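Local coordinates for protein dihydroxyacetone kinase (Citrobacter freundii, PDB 1UN8) that catalyses the ATP-dependent phosphorylation of dihydroxyacetone to dihydroxyacetone phosphate, working as a homodimer with divalent metal ions, at residues A[93-98]-A[102-107]; A[155-160]-A[255-260]. All blocks are in the same frame, centred on the assembly; numbering follows the deposited sequence.

Contact 1 (A[93-98]-A[102-107])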
loop_
_atom_site.group_PDB
_atom_site.type_symbol
_atom_site.label_atom_id
_atom_site.label_comp_id
_atom_site.label_asym_id
_atom_site.label_seq_id
_atom_site.Cartn_x
_atom_site.Cartn_y
_atom_site.Cartn_z
ATOM N N THR A 93 1.018 25.450 -19.969
ATOM C CA THR A 93 1.051 24.481 -21.048
ATOM C C THR A 93 -0.133 23.534 -20.998
ATOM O O THR A 93 -0.708 23.195 -22.034
ATOM C CB THR A 93 2.340 23.669 -20.996
ATOM O OG1 THR A 93 3.454 24.551 -21.161
ATOM C CG2 THR A 93 2.359 22.618 -22.086
ATOM N N ALA A 94 -0.502 23.095 -19.802
ATOM C CA ALA A 94 -1.639 22.187 -19.667
ATOM C C ALA A 94 -2.954 22.884 -20.014
ATOM O O ALA A 94 -3.812 22.314 -20.677
ATOM C CB ALA A 94 -1.699 21.644 -18.246
ATOM N N ILE A 95 -3.105 24.117 -19.550
ATOM C CA ILE A 95 -4.316 24.894 -19.793
ATOM C C ILE A 95 -4.539 25.033 -21.300
ATOM O O ILE A 95 -5.600 24.678 -21.820
ATOM C CB ILE A 95 -4.208 26.318 -19.143
ATOM C CG1 ILE A 95 -4.547 26.257 -17.647
ATOM C CG2 ILE A 95 -5.172 27.283 -19.835
ATOM C CD1 ILE A 95 -3.886 25.118 -16.909
ATOM N N GLN A 96 -3.526 25.547 -21.992
ATOM C CA GLN A 96 -3.582 25.742 -23.435
ATOM C C GLN A 96 -3.772 24.433 -24.189
ATOM O O GLN A 96 -4.367 24.408 -25.269
ATOM C CB GLN A 96 -2.288 26.371 -23.930
ATOM C CG GLN A 96 -1.979 27.720 -23.351
ATOM C CD GLN A 96 -1.204 28.565 -24.335
ATOM O OE1 GLN A 96 -1.767 29.055 -25.320
ATOM N NE2 GLN A 96 0.094 28.724 -24.092
ATOM N N ALA A 97 -3.263 23.349 -23.625
ATOM C CA ALA A 97 -3.342 22.063 -24.283
ATOM C C ALA A 97 -4.688 21.362 -24.256
ATOM O O ALA A 97 -5.003 20.597 -25.164
ATOM C CB ALA A 97 -2.291 21.149 -23.708
ATOM N N VAL A 98 -5.495 21.622 -23.232
ATOM C CA VAL A 98 -6.768 20.928 -23.106
ATOM C C VAL A 98 -7.977 21.810 -22.884
ATOM O O VAL A 98 -9.086 21.304 -22.681
ATOM C CB VAL A 98 -6.718 19.922 -21.927
ATOM C CG1 VAL A 98 -5.560 18.971 -22.107
ATOM C CG2 VAL A 98 -6.582 20.670 -20.602
ATOM N N ALA A 102 -15.041 26.592 -23.512
ATOM C CA ALA A 102 -15.776 26.317 -22.282
ATOM C C ALA A 102 -14.997 26.712 -21.025
ATOM O O ALA A 102 -15.589 26.917 -19.959
ATOM C CB ALA A 102 -16.150 24.834 -22.219
ATOM N N GLY A 103 -13.675 26.819 -21.155
ATOM C CA GLY A 103 -12.844 27.179 -20.018
ATOM C C GLY A 103 -12.420 25.989 -19.162
ATOM O O GLY A 103 -12.820 24.842 -19.412
ATOM N N CYS A 104 -11.606 26.261 -18.146
ATOM C CA CYS A 104 -11.130 25.213 -17.250
ATOM C C CYS A 104 -11.100 25.643 -15.794
ATOM O O CYS A 104 -10.921 26.824 -15.468
ATOM C CB CYS A 104 -9.724 24.768 -17.635
ATOM S SG CYS A 104 -8.473 25.992 -17.239
ATOM N N LEU A 105 -11.276 24.655 -14.924
ATOM C CA LEU A 105 -11.248 24.859 -13.488
ATOM C C LEU A 105 -9.964 24.243 -12.936
ATOM O O LEU A 105 -9.712 23.045 -13.113
ATOM C CB LEU A 105 -12.454 24.182 -12.840
ATOM C CG LEU A 105 -12.326 23.977 -11.333
ATOM C CD1 LEU A 105 -12.216 25.342 -10.667
ATOM C CD2 LEU A 105 -13.521 23.194 -10.790
ATOM N N LEU A 106 -9.134 25.065 -12.305
ATOM C CA LEU A 106 -7.906 24.558 -11.699
ATOM C C LEU A 106 -8.274 24.176 -10.252
ATOM O O LEU A 106 -8.841 24.989 -9.515
ATOM C CB LEU A 106 -6.816 25.635 -11.688
ATOM C CG LEU A 106 -6.363 26.240 -13.023
ATOM C CD1 LEU A 106 -5.292 27.298 -12.763
ATOM C CD2 LEU A 106 -5.842 25.162 -13.961
ATOM N N ILE A 107 -8.003 22.934 -9.858
ATOM C CA ILE A 107 -8.276 22.499 -8.497
ATOM C C ILE A 107 -6.901 22.409 -7.817
ATOM O O ILE A 107 -6.076 21.537 -8.151
ATOM C CB ILE A 107 -8.958 21.126 -8.470
ATOM C CG1 ILE A 107 -10.263 21.179 -9.284
ATOM C CG2 ILE A 107 -9.222 20.705 -6.999
ATOM C CD1 ILE A 107 -11.507 20.832 -8.515
#
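Ile95 and Cys104 mark the closest approach of the two backbones, their CA atoms 7.3 Å apart, where the last turns of a helix lie against the start of a strand with no hydrogen bond between 93-98 and 102-107. Ile95 does the bridging. Its CG1 stands anti to the carbonyl carbon (chi1 -82°), and the ethyl branch extends to the strand although the CB itself is not aimed there. The tip, CD1, meets CD2 of Leu106 at 3.5 Å, the two side chains crossing at about a right angle. Farther back on the same branch, Ile95 CG1 rests 4.0 Å from SG of Cys104, whose CB does point at the helix. A long branched residue suits the helix, since one arm can serve two strand residues; the small, polarisable thiol suits the point where the backbones are nearest. All three side chains are buried, and both Ile95 and Leu106 also pack on Ile54 of the neighbouring strand. In the chain's topology, helix 88-98 links parallel strands 76-80 and 104-109, passing over strand 52-59 between them: a beta-alpha-beta crossover in the DhaK domain.

Contact 2 (A[155-160]-A[255-260])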
loop_
_atom_site.group_PDB
_atom_site.type_symbol
_atom_site.label_atom_id
_atom_site.label_comp_id
_atom_site.label_asym_id
_atom_site.label_seq_id
_atom_site.Cartn_x
_atom_site.Cartn_y
_atom_site.Cartn_z
ATOM N N THR A 155 -9.278 16.278 -1.265
ATOM C CA THR A 155 -9.190 16.937 -2.551
ATOM C C THR A 155 -9.795 16.098 -3.675
ATOM O O THR A 155 -10.516 16.618 -4.515
ATOM C CB THR A 155 -7.719 17.256 -2.925
ATOM O OG1 THR A 155 -7.142 18.137 -1.945
ATOM C CG2 THR A 155 -7.653 17.903 -4.307
ATOM N N ILE A 156 -9.518 14.802 -3.693
ATOM C CA ILE A 156 -10.049 13.982 -4.764
ATOM C C ILE A 156 -11.567 13.893 -4.727
ATOM O O ILE A 156 -12.200 13.656 -5.753
ATOM C CB ILE A 156 -9.448 12.556 -4.767
ATOM C CG1 ILE A 156 -9.804 11.839 -3.469
ATOM C CG2 ILE A 156 -7.939 12.625 -5.024
ATOM C CD1 ILE A 156 -10.163 10.364 -3.681
ATOM N N LEU A 157 -12.168 14.062 -3.556
ATOM C CA LEU A 157 -13.618 14.018 -3.507
ATOM C C LEU A 157 -14.106 15.250 -4.252
ATOM O O LEU A 157 -15.198 15.255 -4.824
ATOM C CB LEU A 157 -14.127 14.032 -2.072
ATOM C CG LEU A 157 -13.769 12.799 -1.243
ATOM C CD1 LEU A 157 -14.441 12.928 0.120
ATOM C CD2 LEU A 157 -14.207 11.525 -1.954
ATOM N N VAL A 158 -13.281 16.295 -4.255
ATOM C CA VAL A 158 -13.628 17.520 -4.952
ATOM C C VAL A 158 -13.502 17.263 -6.453
ATOM O O VAL A 158 -14.331 17.723 -7.241
ATOM C CB VAL A 158 -12.712 18.690 -4.525
ATOM C CG1 VAL A 158 -12.992 19.915 -5.375
ATOM C CG2 VAL A 158 -12.960 19.024 -3.061
ATOM N N HIS A 159 -12.477 16.515 -6.852
ATOM C CA HIS A 159 -12.298 16.201 -8.268
ATOM C C HIS A 159 -13.551 15.472 -8.760
ATOM O O HIS A 159 -14.072 15.757 -9.828
ATOM C CB HIS A 159 -11.089 15.279 -8.495
ATOM C CG HIS A 159 -9.758 15.941 -8.313
ATOM N ND1 HIS A 159 -9.613 17.308 -8.204
ATOM C CD2 HIS A 159 -8.505 15.427 -8.298
ATOM C CE1 HIS A 159 -8.326 17.607 -8.133
ATOM N NE2 HIS A 159 -7.634 16.483 -8.191
ATOM N N LYS A 160 -14.022 14.531 -7.951
ATOM C CA LYS A 160 -15.184 13.717 -8.283
ATOM C C LYS A 160 -16.417 14.545 -8.618
ATOM O O LYS A 160 -17.087 14.310 -9.623
ATOM C CB LYS A 160 -15.508 12.778 -7.117
ATOM C CG LYS A 160 -16.407 11.604 -7.488
ATOM C CD LYS A 160 -15.781 10.782 -8.618
ATOM C CE LYS A 160 -16.629 9.565 -8.955
ATOM N NZ LYS A 160 -17.979 9.931 -9.473
ATOM N N ALA A 255 -20.383 10.202 3.761
ATOM C CA ALA A 255 -19.571 9.277 2.990
ATOM C C ALA A 255 -18.190 9.422 3.653
ATOM O O ALA A 255 -17.741 10.550 3.855
ATOM C CB ALA A 255 -19.505 9.645 1.510
ATOM N N VAL A 256 -17.508 8.336 3.985
ATOM C CA VAL A 256 -16.199 8.437 4.618
ATOM C C VAL A 256 -15.128 7.712 3.820
ATOM O O VAL A 256 -15.297 6.547 3.434
ATOM C CB VAL A 256 -16.231 7.863 6.062
ATOM C CG1 VAL A 256 -14.828 7.745 6.633
ATOM C CG2 VAL A 256 -17.099 8.748 6.948
ATOM N N MET A 257 -14.028 8.415 3.575
ATOM C CA MET A 257 -12.925 7.837 2.835
ATOM C C MET A 257 -11.750 7.485 3.754
ATOM O O MET A 257 -11.195 8.352 4.436
ATOM C CB MET A 257 -12.465 8.803 1.746
ATOM C CG MET A 257 -11.140 8.429 1.114
ATOM S SD MET A 257 -10.734 9.451 -0.320
ATOM C CE MET A 257 -10.807 11.095 0.397
ATOM N N ILE A 258 -11.395 6.204 3.781
ATOM C CA ILE A 258 -10.270 5.711 4.582
ATOM C C ILE A 258 -9.078 5.590 3.629
ATOM O O ILE A 258 -9.001 4.668 2.816
ATOM C CB ILE A 258 -10.576 4.326 5.189
ATOM C CG1 ILE A 258 -11.898 4.382 5.953
ATOM C CG2 ILE A 258 -9.461 3.899 6.124
ATOM C CD1 ILE A 258 -12.889 3.311 5.558
ATOM N N ASN A 259 -8.161 6.537 3.752
ATOM C CA ASN A 259 -6.980 6.643 2.913
ATOM C C ASN A 259 -5.683 6.186 3.588
ATOM O O ASN A 259 -5.370 6.573 4.713
ATOM C CB ASN A 259 -6.834 8.095 2.456
ATOM C CG ASN A 259 -5.582 8.333 1.614
ATOM O OD1 ASN A 259 -5.421 7.752 0.538
ATOM N ND2 ASN A 259 -4.696 9.203 2.101
ATOM N N ASN A 260 -4.919 5.369 2.875
ATOM C CA ASN A 260 -3.659 4.867 3.387
ATOM C C ASN A 260 -2.570 5.811 2.893
ATOM O O ASN A 260 -2.372 5.928 1.679
ATOM C CB ASN A 260 -3.397 3.463 2.857
ATOM C CG ASN A 260 -2.177 2.825 3.499
ATOM O OD1 ASN A 260 -1.215 3.514 3.853
ATOM N ND2 ASN A 260 -2.203 1.506 3.641
#
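Met257 carries the strand's whole share of the touching, laying its thioether against two neighbouring helix residues. Its SD lies 3.5 Å from CD1 of Ile156, and the two side chains pass at a slant. The terminal methyl is shared: Met257 CE sits nearest CG of Leu157, at 3.8 Å in a tip-to-tip meeting, with both methyls of that leucine only slightly farther, and it also touches CG1 of Ile156 at 4.1 Å. The torsions of the methionine explain this placement. It runs extended from the backbone, CG anti to N (chi1 168°), and bends only at its last torsion (chi3 56°), which turns CE out of the extended line and into contact with both Leu157 and Ile156. Ile156 holds CG1 between its backbone N and carbonyl carbon (chi1 62°), which brings the ethyl arm, CD1 foremost, up to the sulfur.

The backbones stay well apart, the nearest CA atoms being those of Leu157 and Met257 at 8.9 Å, so a long unbranched residue is apt for spanning the gap. A second shell surrounds both sides. Met257 is bonded through its backbone to Thr306 and packs on Ile289, putting it between the flanking strands, while Leu157 lies on Thr306 and Ile308 and Ile156 on Val295. Within the DhaK domain, helix 155-167 thus packs on the sheet that contains strand 254-260.

Across the two segments there is neither hydrogen bond nor charge pair. Here the helix meets the strand through apolar side chains alone, with a polarisable sulfur and flexible thioether fitting themselves to branched aliphatic neighbours.

Contacts 1 and 2 have centres 23 Å apart, yet they are joined by one residue of the strand in contact 1. Ile107 faces helix 155-167, bringing its CG2 to 3.4 Å from CE1 of His159 and its CD1 to 3.6 Å from CG1 of Val158. Strand 104-109 is thus covered by helix 88-98 on one side and helix 155-167 on the other, and the latter helix reaches across to the second sheet through contact 2. Neither contact is itself made by substrate-binding residues, but each lies in a shell around the dihydroxyacetone site: the side chain of Ile156 is about 7 Å from that of Lys109, and the side chain of Leu106 about 9 Å from that of Asp114, both substrate-binding residues.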